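Mannitol dehydrogenase (PDB 1LJ8) probably catalyses the NAD-dependent interconversion of mannitol and fructose, as a long-chain dehydrogenase of the mannitol dehydrogenase family. Local coordinates at residues D139-E144 with A450-F455; A183-S188 with D268-G273; F224-V229 with D287-E292; C375-S380 with P427-E432. One frame throughout, in Å; residues are numbered along the deposited sequence.

Overall arrangement
Contacts 2 and 3 lie on the same side of the chain's centre, about 14 Å apart between centres, and their segments alternate along the sequence. Contact 2 lays the 268-273 loop against edge strand 185-188 of the Rossmann sheet; contact 3 sets strand 227-230 on the start of helix 289-313, where the Rossmann and C-terminal family regions meet. Contact 4, inside the C-terminal region, is about 25 Å from contact 3 between centres, across the chain's centre. Contact 1 encloses the other three in sequence and ties the hairpin at 139-144 back to helix 452-455; it touches contact 4 through the Glu453-Arg430 salt bridge. Contacts 1 and 3 thus join the two halves, with NAD bound near contacts 3 and 4.

Contact 1: residues D139-E144 with A450-F455; sequences DDSNGE and AVEEIF
Ser141, in the tight loop of the hairpin formed by strands 138-139 and 144-145, points its hydroxyl at Glu452 in the first turn of helix 452-455. Ser141 OG lies between two carboxylates, 2.9 Å from Glu452 OE2 and 2.6 Å from Asp139 OD1. Glu452 gets there with an extended chain, CG anti to the backbone N (chi1 -165°), and its CG packs against Ser141 CB. Asp139 comes up to the helix from the end of strand 138-139, two residues before Ser141, its OD1 3.6 Å from Glu453 CA; the carboxylates of Asp139 and Glu453 are turned 67° apart. So many acids together would probably make losing a proton harder for some of them. Glu453 finds its opposite charge outside the two segments, in a salt bridge with Arg430, and Asp140 finds one in Lys384.

Behind this first shell, an Asx turn fixes the loop: Ser141 N donates to Asp139 OD1 at 3.0 Å. A second Asx turn follows at Asn142. Water 1 completes this surface contact between the Rossmann and C-terminal regions: it accepts a hydrogen bond from Asp140 N and donates one to Glu453 O at 2.7 Å.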
loop_
_atom_site.group_PDB
_atom_site.type_symbol
_atom_site.label_atom_id
_atom_site.label_comp_id
_atom_site.label_asym_id
_atom_site.label_seq_id
_atom_site.Cartn_x
_atom_site.Cartn_y
_atom_site.Cartn_z
ATOM N N ASP A 139 -16.121 -2.822 5.492
ATOM C CA ASP A 139 -16.759 -3.386 4.284
ATOM C C ASP A 139 -17.188 -2.164 3.441
ATOM O O ASP A 139 -18.079 -1.410 3.853
ATOM C CB ASP A 139 -17.985 -4.206 4.712
ATOM C CG ASP A 139 -18.741 -4.852 3.540
ATOM O OD1 ASP A 139 -18.640 -4.400 2.375
ATOM O OD2 ASP A 139 -19.476 -5.832 3.819
ATOM N N ASP A 140 -16.544 -1.941 2.290
ATOM C CA ASP A 140 -16.881 -0.782 1.449
ATOM C C ASP A 140 -18.290 -0.757 0.867
ATOM O O ASP A 140 -18.794 0.313 0.544
ATOM C CB ASP A 140 -15.851 -0.642 0.327
ATOM C CG ASP A 140 -14.475 -0.408 0.868
ATOM O OD1 ASP A 140 -14.338 0.576 1.618
ATOM O OD2 ASP A 140 -13.552 -1.203 0.587
ATOM N N SER A 141 -18.951 -1.896 0.734
ATOM C CA SER A 141 -20.295 -1.827 0.168
ATOM C C SER A 141 -21.266 -1.104 1.087
ATOM O O SER A 141 -22.122 -0.358 0.611
ATOM C CB SER A 141 -20.872 -3.206 -0.145
ATOM O OG SER A 141 -20.862 -4.060 0.984
ATOM N N ASN A 142 -21.137 -1.302 2.400
ATOM C CA ASN A 142 -22.073 -0.662 3.336
ATOM C C ASN A 142 -21.421 0.231 4.402
ATOM O O ASN A 142 -22.115 0.773 5.268
ATOM C CB ASN A 142 -22.888 -1.745 4.022
ATOM C CG ASN A 142 -22.006 -2.724 4.737
ATOM O OD1 ASN A 142 -20.860 -2.408 5.033
ATOM N ND2 ASN A 142 -22.523 -3.911 5.028
ATOM N N GLY A 143 -20.101 0.390 4.350
ATOM C CA GLY A 143 -19.392 1.221 5.312
ATOM C C GLY A 143 -19.346 0.624 6.709
ATOM O O GLY A 143 -19.022 1.288 7.684
ATOM N N GLU A 144 -19.649 -0.648 6.827
ATOM C CA GLU A 144 -19.664 -1.257 8.147
ATOM C C GLU A 144 -18.322 -1.858 8.611
ATOM O O GLU A 144 -17.628 -2.478 7.827
ATOM C CB GLU A 144 -20.741 -2.343 8.173
ATOM C CG GLU A 144 -22.172 -1.760 8.175
ATOM C CD GLU A 144 -22.356 -0.760 9.323
ATOM O OE1 GLU A 144 -22.395 0.481 9.075
ATOM O OE2 GLU A 144 -22.427 -1.224 10.484
ATOM N N ALA A 450 -20.834 -11.864 -6.683
ATOM C CA ALA A 450 -21.692 -11.815 -5.500
ATOM C C ALA A 450 -20.947 -11.643 -4.145
ATOM O O ALA A 450 -21.578 -11.644 -3.080
ATOM C CB ALA A 450 -22.571 -13.094 -5.455
ATOM N N VAL A 451 -19.626 -11.491 -4.163
ATOM C CA VAL A 451 -18.888 -11.295 -2.900
ATOM C C VAL A 451 -18.965 -9.803 -2.559
ATOM O O VAL A 451 -18.200 -8.980 -3.073
ATOM C CB VAL A 451 -17.444 -11.759 -2.991
ATOM C CG1 VAL A 451 -16.796 -11.634 -1.599
ATOM C CG2 VAL A 451 -17.391 -13.242 -3.518
ATOM N N GLU A 452 -19.882 -9.480 -1.659
ATOM C CA GLU A 452 -20.157 -8.091 -1.335
ATOM C C GLU A 452 -19.002 -7.275 -0.778
ATOM O O GLU A 452 -18.863 -6.106 -1.150
ATOM C CB GLU A 452 -21.385 -7.995 -0.412
ATOM C CG GLU A 452 -21.938 -6.582 -0.323
ATOM C CD GLU A 452 -23.204 -6.473 0.553
ATOM O OE1 GLU A 452 -23.958 -7.471 0.636
ATOM O OE2 GLU A 452 -23.441 -5.385 1.133
ATOM N N GLU A 453 -18.134 -7.879 0.035
ATOM C CA GLU A 453 -17.025 -7.109 0.579
ATOM C C GLU A 453 -15.919 -6.851 -0.463
ATOM O O GLU A 453 -14.923 -6.161 -0.162
ATOM C CB GLU A 453 -16.412 -7.786 1.807
ATOM C CG GLU A 453 -15.823 -9.149 1.499
ATOM C CD GLU A 453 -16.840 -10.282 1.618
ATOM O OE1 GLU A 453 -18.058 -10.066 1.383
ATOM O OE2 GLU A 453 -16.377 -11.401 1.915
ATOM N N ILE A 454 -16.088 -7.406 -1.667
ATOM C CA ILE A 454 -15.119 -7.135 -2.732
ATOM C C ILE A 454 -15.795 -6.246 -3.775
ATOM O O ILE A 454 -15.266 -5.189 -4.129
ATOM C CB ILE A 454 -14.625 -8.433 -3.474
ATOM C CG1 ILE A 454 -13.932 -9.378 -2.480
ATOM C CG2 ILE A 454 -13.639 -8.065 -4.626
ATOM C CD1 ILE A 454 -13.468 -10.728 -3.119
ATOM N N PHE A 455 -16.980 -6.643 -4.246
ATOM C CA PHE A 455 -17.603 -5.900 -5.337
ATOM C C PHE A 455 -18.801 -5.017 -5.072
ATOM O O PHE A 455 -19.288 -4.368 -5.993
ATOM C CB PHE A 455 -17.964 -6.857 -6.496
ATOM C CG PHE A 455 -16.761 -7.574 -7.077
ATOM C CD1 PHE A 455 -16.512 -8.930 -6.767
ATOM C CD2 PHE A 455 -15.854 -6.888 -7.882
ATOM C CE1 PHE A 455 -15.371 -9.579 -7.255
ATOM C CE2 PHE A 455 -14.692 -7.539 -8.381
ATOM C CZ PHE A 455 -14.453 -8.875 -8.072
HETATM O O HOH W 1 -14.818 -3.788 1.085
#

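Contact 2: residues A183-S188 with D268-G273; sequences AFTVMS and DKFVNG
Thr185 OG1 is gripped from several directions: it accepts from Val271 N at 2.9 Å, donates to water 2 at 2.7 Å, and is hydrogen-bonded to Ser223 OG as well. Water 2 in turn accepts from Asn272 N and donates to Gly273 O, so one threonine on edge strand 185-188 of the Rossmann sheet holds the bend of the 268-273 loop. The torsion (chi1 -64°) puts CG2 anti to the backbone N, from where the methyl meets Phe270 CD2 at 3.8 Å; the two side chains cross at about a right angle.

Further along the strand, the selenium of Met187 approaches the Phe270 ring in its plane. This is a Met-aromatic contact at the ring edge, SE lying 3.7 Å from Phe270 CE2. At the other end, Asn272 ND2 makes a weak hydrogen bond, bent to 133°, to Ala183 O. Val271 CG2 covers Phe184 O at 3.7 Å, and that buried carbonyl has no polar partner.

A valine in place of Thr185 would probably leave water 2 without its donor from the strand and cost the Val271 amide its stronger acceptor. Met187 and Thr185 also line up with strand 126-129 through backbone bonds. The Thr185 hydroxyl, with water 2 and Ser223 OG, thus supplies polar anchoring for the loop beside the apolar contacts of Phe270 with Met187 and the Thr185 methyl.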
loop_
_atom_site.group_PDB
_atom_site.type_symbol
_atom_site.label_atom_id
_atom_site.label_comp_id
_atom_site.label_asym_id
_atom_site.label_seq_id
_atom_site.Cartn_x
_atom_site.Cartn_y
_atom_site.Cartn_z
ATOM N N ALA A 183 -2.480 11.267 24.135
ATOM C CA ALA A 183 -2.656 10.380 22.992
ATOM C C ALA A 183 -1.583 10.630 21.932
ATOM O O ALA A 183 -0.926 11.676 21.914
ATOM C CB ALA A 183 -4.031 10.641 22.355
ATOM N N PHE A 184 -1.403 9.646 21.059
ATOM C CA PHE A 184 -0.521 9.813 19.892
ATOM C C PHE A 184 -1.460 10.043 18.675
ATOM O O PHE A 184 -2.662 9.876 18.780
ATOM C CB PHE A 184 0.323 8.554 19.645
ATOM C CG PHE A 184 -0.423 7.253 19.850
ATOM C CD1 PHE A 184 -1.452 6.856 18.986
ATOM C CD2 PHE A 184 -0.028 6.393 20.886
ATOM C CE1 PHE A 184 -2.079 5.621 19.130
ATOM C CE2 PHE A 184 -0.650 5.155 21.047
ATOM C CZ PHE A 184 -1.667 4.773 20.167
ATOM N N THR A 185 -0.911 10.492 17.549
ATOM C CA THR A 185 -1.662 10.637 16.309
ATOM C C THR A 185 -1.538 9.264 15.628
ATOM O O THR A 185 -0.504 8.582 15.771
ATOM C CB THR A 185 -0.970 11.674 15.370
ATOM O OG1 THR A 185 -0.995 12.968 15.982
ATOM C CG2 THR A 185 -1.657 11.739 14.007
ATOM N N VAL A 186 -2.575 8.832 14.933
ATOM C CA VAL A 186 -2.509 7.586 14.153
ATOM C C VAL A 186 -2.457 8.061 12.694
ATOM O O VAL A 186 -3.388 8.708 12.184
ATOM C CB VAL A 186 -3.702 6.666 14.356
ATOM C CG1 VAL A 186 -3.447 5.335 13.574
ATOM C CG2 VAL A 186 -3.809 6.291 15.836
HETATM N N MSE A 187 -1.342 7.730 12.049
HETATM C CA MSE A 187 -1.038 8.203 10.697
HETATM C C MSE A 187 -1.017 7.100 9.655
HETATM O O MSE A 187 -0.002 6.436 9.480
HETATM C CB MSE A 187 0.338 8.930 10.777
HETATM C CG MSE A 187 0.693 9.758 9.542
HETATM SE SE MSE A 187 2.464 10.569 9.660
HETATM C CE MSE A 187 3.628 9.012 9.370
ATOM N N SER A 188 -2.111 6.945 8.903
ATOM C CA SER A 188 -2.184 5.890 7.875
ATOM C C SER A 188 -1.367 6.277 6.644
ATOM O O SER A 188 -1.473 7.400 6.157
ATOM C CB SER A 188 -3.637 5.699 7.392
ATOM O OG SER A 188 -3.639 4.717 6.344
ATOM N N ASP A 268 -2.216 18.506 8.148
ATOM C CA ASP A 268 -1.484 18.786 9.382
ATOM C C ASP A 268 -2.359 18.653 10.616
ATOM O O ASP A 268 -2.723 19.658 11.260
ATOM C CB ASP A 268 -0.883 20.190 9.301
ATOM C CG ASP A 268 0.316 20.382 10.223
ATOM O OD1 ASP A 268 0.628 19.501 11.058
ATOM O OD2 ASP A 268 0.946 21.454 10.125
ATOM N N LYS A 269 -2.660 17.403 10.965
ATOM C CA LYS A 269 -3.543 17.082 12.088
ATOM C C LYS A 269 -2.828 16.123 13.021
ATOM O O LYS A 269 -3.051 14.906 12.950
ATOM C CB LYS A 269 -4.813 16.415 11.548
ATOM C CG LYS A 269 -5.671 17.282 10.653
ATOM C CD LYS A 269 -6.870 16.495 10.075
ATOM C CE LYS A 269 -7.650 17.353 9.096
ATOM N NZ LYS A 269 -8.739 16.513 8.461
ATOM N N PHE A 270 -1.973 16.665 13.892
ATOM C CA PHE A 270 -1.172 15.844 14.813
ATOM C C PHE A 270 -1.422 16.378 16.211
ATOM O O PHE A 270 -1.129 17.541 16.493
ATOM C CB PHE A 270 0.314 15.954 14.442
ATOM C CG PHE A 270 0.655 15.285 13.150
ATOM C CD1 PHE A 270 0.298 15.869 11.923
ATOM C CD2 PHE A 270 1.214 14.008 13.141
ATOM C CE1 PHE A 270 0.475 15.183 10.717
ATOM C CE2 PHE A 270 1.395 13.321 11.969
ATOM C CZ PHE A 270 1.022 13.892 10.728
ATOM N N VAL A 271 -1.947 15.519 17.085
ATOM C CA VAL A 271 -2.289 15.954 18.420
ATOM C C VAL A 271 -1.098 16.104 19.351
ATOM O O VAL A 271 -1.163 16.891 20.302
ATOM C CB VAL A 271 -3.278 14.962 19.096
ATOM C CG1 VAL A 271 -4.649 15.027 18.426
ATOM C CG2 VAL A 271 -2.744 13.528 18.985
ATOM N N ASN A 272 -0.024 15.381 19.071
ATOM C CA ASN A 272 1.134 15.351 19.966
ATOM C C ASN A 272 2.457 15.624 19.221
ATOM O O ASN A 272 3.492 15.009 19.518
ATOM C CB ASN A 272 1.148 13.947 20.656
ATOM C CG ASN A 272 1.943 13.904 21.963
ATOM O OD1 ASN A 272 2.587 14.867 22.349
ATOM N ND2 ASN A 272 1.903 12.741 22.652
ATOM N N GLY A 273 2.407 16.529 18.243
ATOM C CA GLY A 273 3.609 16.904 17.507
ATOM C C GLY A 273 3.994 16.021 16.331
ATOM O O GLY A 273 3.384 14.975 16.095
HETATM O O HOH W 2 1.339 13.417 17.224
#

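Contact 3: residues F224-V229 with D287-E292; sequences FPNAMV and DVTPYE
The amide of Asn226 turns one face to Thr289, whose CG2 methyl is 4.1 Å from Asn226 ND2. The polar ends of that amide are taken by residues outside the segments: OD1 accepts from Ala197 N, and ND2 donates to Glu267. As modelled, and less certainly, Ala227 O lies 3.4 Å from Glu292 CD, over a face of that carboxylate.

Val288 packs beside them, against the strand: its CG1, between the backbone N and carbonyl carbon (chi1 78°), reaches Asn226 CB at 3.5 Å, while CG2 packs at 4.0 Å on Met228 CB. The selenomethionine chain of Met228 then bends, bringing CE within 4.0 Å of Tyr291 CB. No hydrogen bond crosses between the segments, which meet by van der Waals contact.

The helix start is capped by Asp287, whose OD1 accepts from both Thr289 OG1, at 2.6 Å on its syn lone pair, and Thr289 N. Strand 227-230, at one edge of a three-stranded sheet, lies on the first turn of helix 289-313. Its neighbour strand 263-266 brings Val265 against Val288 and Trp264 against Ala227, and the side chain of Val229 is about 4 Å from the bound NAD.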
loop_
_atom_site.group_PDB
_atom_site.type_symbol
_atom_site.label_atom_id
_atom_site.label_comp_id
_atom_site.label_asym_id
_atom_site.label_seq_id
_atom_site.Cartn_x
_atom_site.Cartn_y
_atom_site.Cartn_z
ATOM N N PHE A 224 -6.368 11.723 12.993
ATOM C CA PHE A 224 -6.232 10.716 11.942
ATOM C C PHE A 224 -6.077 11.450 10.616
ATOM O O PHE A 224 -7.000 11.490 9.816
ATOM C CB PHE A 224 -7.514 9.871 11.901
ATOM C CG PHE A 224 -7.829 9.189 13.219
ATOM C CD1 PHE A 224 -8.642 9.812 14.174
ATOM C CD2 PHE A 224 -7.347 7.900 13.473
ATOM C CE1 PHE A 224 -8.993 9.159 15.383
ATOM C CE2 PHE A 224 -7.689 7.204 14.696
ATOM C CZ PHE A 224 -8.523 7.858 15.647
ATOM N N PRO A 225 -4.895 12.035 10.390
ATOM C CA PRO A 225 -4.681 12.776 9.138
ATOM C C PRO A 225 -4.811 11.942 7.871
ATOM O O PRO A 225 -4.391 10.782 7.826
ATOM C CB PRO A 225 -3.263 13.371 9.313
ATOM C CG PRO A 225 -2.565 12.312 10.200
ATOM C CD PRO A 225 -3.688 11.988 11.224
ATOM N N ASN A 226 -5.457 12.501 6.845
ATOM C CA ASN A 226 -5.473 11.793 5.586
ATOM C C ASN A 226 -4.185 12.183 4.890
ATOM O O ASN A 226 -3.602 13.217 5.199
ATOM C CB ASN A 226 -6.631 12.237 4.685
ATOM C CG ASN A 226 -7.973 11.857 5.272
ATOM O OD1 ASN A 226 -8.355 10.669 5.292
ATOM N ND2 ASN A 226 -8.706 12.854 5.763
ATOM N N ALA A 227 -3.758 11.342 3.950
ATOM C CA ALA A 227 -2.550 11.642 3.182
ATOM C C ALA A 227 -2.590 11.025 1.810
ATOM O O ALA A 227 -3.290 10.053 1.570
ATOM C CB ALA A 227 -1.269 11.082 3.920
HETATM N N MSE A 228 -1.804 11.618 0.915
HETATM C CA MSE A 228 -1.570 11.018 -0.364
HETATM C C MSE A 228 -0.095 10.594 -0.268
HETATM O O MSE A 228 0.776 11.454 -0.061
HETATM C CB MSE A 228 -1.671 12.027 -1.479
HETATM C CG MSE A 228 -1.751 11.236 -2.725
HETATM SE SE MSE A 228 -0.141 11.399 -3.601
HETATM C CE MSE A 228 -1.137 12.587 -4.521
ATOM N N VAL A 229 0.191 9.299 -0.382
ATOM C CA VAL A 229 1.568 8.816 -0.268
ATOM C C VAL A 229 1.925 8.165 -1.582
ATOM O O VAL A 229 1.147 7.361 -2.115
ATOM C CB VAL A 229 1.690 7.828 0.925
ATOM C CG1 VAL A 229 1.307 8.618 2.235
ATOM C CG2 VAL A 229 0.788 6.591 0.723
ATOM N N ASP A 287 -7.109 19.971 2.847
ATOM C CA ASP A 287 -7.883 18.789 2.472
ATOM C C ASP A 287 -7.138 18.004 1.363
ATOM O O ASP A 287 -7.079 18.406 0.212
ATOM C CB ASP A 287 -9.276 19.225 1.998
ATOM C CG ASP A 287 -10.054 18.099 1.349
ATOM O OD1 ASP A 287 -9.748 16.903 1.629
ATOM O OD2 ASP A 287 -10.978 18.426 0.548
ATOM N N VAL A 288 -6.518 16.899 1.747
ATOM C CA VAL A 288 -5.763 16.141 0.787
ATOM C C VAL A 288 -6.627 15.139 0.007
ATOM O O VAL A 288 -6.153 14.551 -0.954
ATOM C CB VAL A 288 -4.595 15.380 1.545
ATOM C CG1 VAL A 288 -5.143 14.182 2.228
ATOM C CG2 VAL A 288 -3.471 14.971 0.574
ATOM N N THR A 289 -7.903 14.968 0.373
ATOM C CA THR A 289 -8.689 13.929 -0.281
ATOM C C THR A 289 -8.801 13.973 -1.800
ATOM O O THR A 289 -8.721 12.937 -2.429
ATOM C CB THR A 289 -10.086 13.706 0.410
ATOM O OG1 THR A 289 -10.885 14.886 0.344
ATOM C CG2 THR A 289 -9.878 13.369 1.912
ATOM N N PRO A 290 -8.954 15.154 -2.428
ATOM C CA PRO A 290 -9.032 15.011 -3.883
ATOM C C PRO A 290 -7.735 14.502 -4.542
ATOM O O PRO A 290 -7.778 13.851 -5.584
ATOM C CB PRO A 290 -9.436 16.416 -4.369
ATOM C CG PRO A 290 -9.033 17.319 -3.283
ATOM C CD PRO A 290 -9.251 16.533 -1.999
ATOM N N TYR A 291 -6.592 14.794 -3.919
ATOM C CA TYR A 291 -5.294 14.346 -4.419
ATOM C C TYR A 291 -5.151 12.830 -4.208
ATOM O O TYR A 291 -4.707 12.126 -5.092
ATOM C CB TYR A 291 -4.167 15.056 -3.686
ATOM C CG TYR A 291 -4.236 16.556 -3.852
ATOM C CD1 TYR A 291 -4.472 17.392 -2.759
ATOM C CD2 TYR A 291 -4.095 17.131 -5.120
ATOM C CE1 TYR A 291 -4.562 18.791 -2.936
ATOM C CE2 TYR A 291 -4.192 18.497 -5.308
ATOM C CZ TYR A 291 -4.423 19.327 -4.213
ATOM O OH TYR A 291 -4.548 20.694 -4.431
ATOM N N GLU A 292 -5.541 12.335 -3.030
ATOM C CA GLU A 292 -5.446 10.880 -2.791
ATOM C C GLU A 292 -6.479 10.165 -3.681
ATOM O O GLU A 292 -6.208 9.085 -4.211
ATOM C CB GLU A 292 -5.672 10.544 -1.302
ATOM C CG GLU A 292 -5.502 9.017 -0.965
ATOM C CD GLU A 292 -4.104 8.403 -1.295
ATOM O OE1 GLU A 292 -3.869 7.213 -0.928
ATOM O OE2 GLU A 292 -3.227 9.068 -1.897
#

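Contact 4: residues C375-S380 with P427-E432; sequences CSDGSS and PDPRAE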
loop_
_atom_site.group_PDB
_atom_site.type_symbol
_atom_site.label_atom_id
_atom_site.label_comp_id
_atom_site.label_asym_id
_atom_site.label_seq_id
_atom_site.Cartn_x
_atom_site.Cartn_y
_atom_site.Cartn_z
ATOM N N CYS A 375 -0.250 -7.573 -8.599
ATOM C CA CYS A 375 -1.425 -8.458 -8.618
ATOM C C CYS A 375 -1.844 -8.851 -7.223
ATOM O O CYS A 375 -2.969 -9.236 -6.999
ATOM C CB CYS A 375 -1.113 -9.820 -9.285
ATOM S SG CYS A 375 -0.795 -9.836 -11.018
ATOM N N SER A 376 -0.899 -8.832 -6.289
ATOM C CA SER A 376 -1.232 -9.352 -4.971
ATOM C C SER A 376 -2.395 -8.696 -4.248
ATOM O O SER A 376 -2.615 -7.480 -4.336
ATOM C CB SER A 376 0.018 -9.342 -4.054
ATOM O OG SER A 376 0.274 -8.048 -3.521
ATOM N N ASP A 377 -3.168 -9.530 -3.562
ATOM C CA ASP A 377 -4.267 -9.054 -2.733
ATOM C C ASP A 377 -5.355 -8.290 -3.513
ATOM O O ASP A 377 -5.880 -7.246 -3.059
ATOM C CB ASP A 377 -3.673 -8.167 -1.598
ATOM C CG ASP A 377 -4.617 -7.984 -0.418
ATOM O OD1 ASP A 377 -5.687 -8.656 -0.373
ATOM O OD2 ASP A 377 -4.274 -7.143 0.483
ATOM N N GLY A 378 -5.698 -8.829 -4.675
ATOM C CA GLY A 378 -6.771 -8.220 -5.461
ATOM C C GLY A 378 -8.071 -8.222 -4.659
ATOM O O GLY A 378 -8.899 -7.310 -4.827
ATOM N N SER A 379 -8.286 -9.245 -3.813
ATOM C CA SER A 379 -9.529 -9.276 -3.020
ATOM C C SER A 379 -9.666 -8.022 -2.145
ATOM O O SER A 379 -10.784 -7.522 -1.945
ATOM C CB SER A 379 -9.616 -10.548 -2.158
ATOM O OG SER A 379 -8.591 -10.572 -1.175
ATOM N N SER A 380 -8.553 -7.463 -1.670
ATOM C CA SER A 380 -8.644 -6.240 -0.869
ATOM C C SER A 380 -8.497 -4.976 -1.725
ATOM O O SER A 380 -8.990 -3.908 -1.339
ATOM C CB SER A 380 -7.533 -6.168 0.217
ATOM O OG SER A 380 -7.472 -7.348 1.037
ATOM N N PRO A 427 -1.042 -14.837 -4.833
ATOM C CA PRO A 427 -0.652 -14.153 -3.595
ATOM C C PRO A 427 -1.799 -13.269 -3.060
ATOM O O PRO A 427 -1.806 -12.065 -3.244
ATOM C CB PRO A 427 0.582 -13.373 -4.031
ATOM C CG PRO A 427 0.280 -13.007 -5.451
ATOM C CD PRO A 427 -0.398 -14.244 -6.015
ATOM N N ASP A 428 -2.752 -13.883 -2.385
ATOM C CA ASP A 428 -3.917 -13.175 -1.869
ATOM C C ASP A 428 -4.251 -13.804 -0.536
ATOM O O ASP A 428 -4.216 -15.029 -0.408
ATOM C CB ASP A 428 -5.080 -13.368 -2.850
ATOM C CG ASP A 428 -6.278 -12.465 -2.563
ATOM O OD1 ASP A 428 -6.592 -11.661 -3.489
ATOM O OD2 ASP A 428 -6.912 -12.563 -1.453
ATOM N N PRO A 429 -4.571 -12.986 0.471
ATOM C CA PRO A 429 -4.903 -13.553 1.784
ATOM C C PRO A 429 -6.152 -14.429 1.726
ATOM O O PRO A 429 -6.372 -15.262 2.591
ATOM C CB PRO A 429 -5.049 -12.314 2.669
ATOM C CG PRO A 429 -5.492 -11.219 1.695
ATOM C CD PRO A 429 -4.606 -11.510 0.490
ATOM N N ARG A 430 -6.955 -14.289 0.673
ATOM C CA ARG A 430 -8.147 -15.108 0.547
ATOM C C ARG A 430 -8.024 -15.943 -0.719
ATOM O O ARG A 430 -9.010 -16.185 -1.405
ATOM C CB ARG A 430 -9.392 -14.225 0.432
ATOM C CG ARG A 430 -9.511 -13.218 1.568
ATOM C CD ARG A 430 -10.905 -12.581 1.581
ATOM N NE ARG A 430 -11.952 -13.572 1.867
ATOM C CZ ARG A 430 -13.259 -13.333 1.774
ATOM N NH1 ARG A 430 -13.702 -12.131 1.409
ATOM N NH2 ARG A 430 -14.137 -14.314 2.032
ATOM N N ALA A 431 -6.812 -16.390 -1.015
ATOM C CA ALA A 431 -6.579 -17.133 -2.251
ATOM C C ALA A 431 -7.493 -18.343 -2.429
ATOM O O ALA A 431 -8.158 -18.501 -3.476
ATOM C CB ALA A 431 -5.086 -17.574 -2.346
ATOM N N GLU A 432 -7.518 -19.209 -1.419
ATOM C CA GLU A 432 -8.325 -20.421 -1.507
ATOM C C GLU A 432 -9.777 -20.076 -1.825
ATOM O O GLU A 432 -10.375 -20.633 -2.754
ATOM C CB GLU A 432 -8.209 -21.203 -0.200
ATOM C CG GLU A 432 -9.138 -22.377 -0.109
ATOM C CD GLU A 432 -8.495 -23.516 0.663
ATOM O OE1 GLU A 432 -7.675 -23.225 1.569
ATOM O OE2 GLU A 432 -8.797 -24.689 0.354
HETATM O O HOH W 3 -5.712 -11.515 -6.093
#
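The amino-terminal turn of helix 378-385 is received by the carboxylate of Asp428, which binds Ser379 twice. Asp428 OD1 takes Ser379 N at 3.0 Å on its syn lone pair, almost straight at 168°, and Asp428 OD2 takes the Ser379 hydroxyl, OG, at 2.6 Å, again on its syn lone pair. The anti lone pair of OD2 is used too, by Arg430 N at 2.7 Å. That last bond closes an Asx turn, set within a type I beta turn from Asp428 to Ala431 that leads into helix 431-437. Two helix starts are therefore held by one carboxylate; CG anti to the backbone N (chi1 -169°) carries it to Ser379, where both syn lone pairs meet that residue.

Replacing Asp428 by alanine would probably leave the Ser379 amide and hydroxyl without their acceptors, and the Arg430 amide without the acceptor that closes its Asx turn. Water 3 extends the grip, accepting from Gly378 N and donating to Asp428 OD1.

Asp377 is the N-cap residue of helix 378-385. Its OD1 accepts from Ser380 OG at 2.6 Å, the weaker bond to Ser380 N going to the same oxygen, and it rests against Pro429 CD at 3.2 Å. The Asp377 amide reaches back to Pro427 O at 2.9 Å, in the carbonyl plane. The Asp377 side chain is about 6 Å from the bound NAD, and the side chain of Ser380 lies about 4 Å from that of Glu133, an NAD-binding residue.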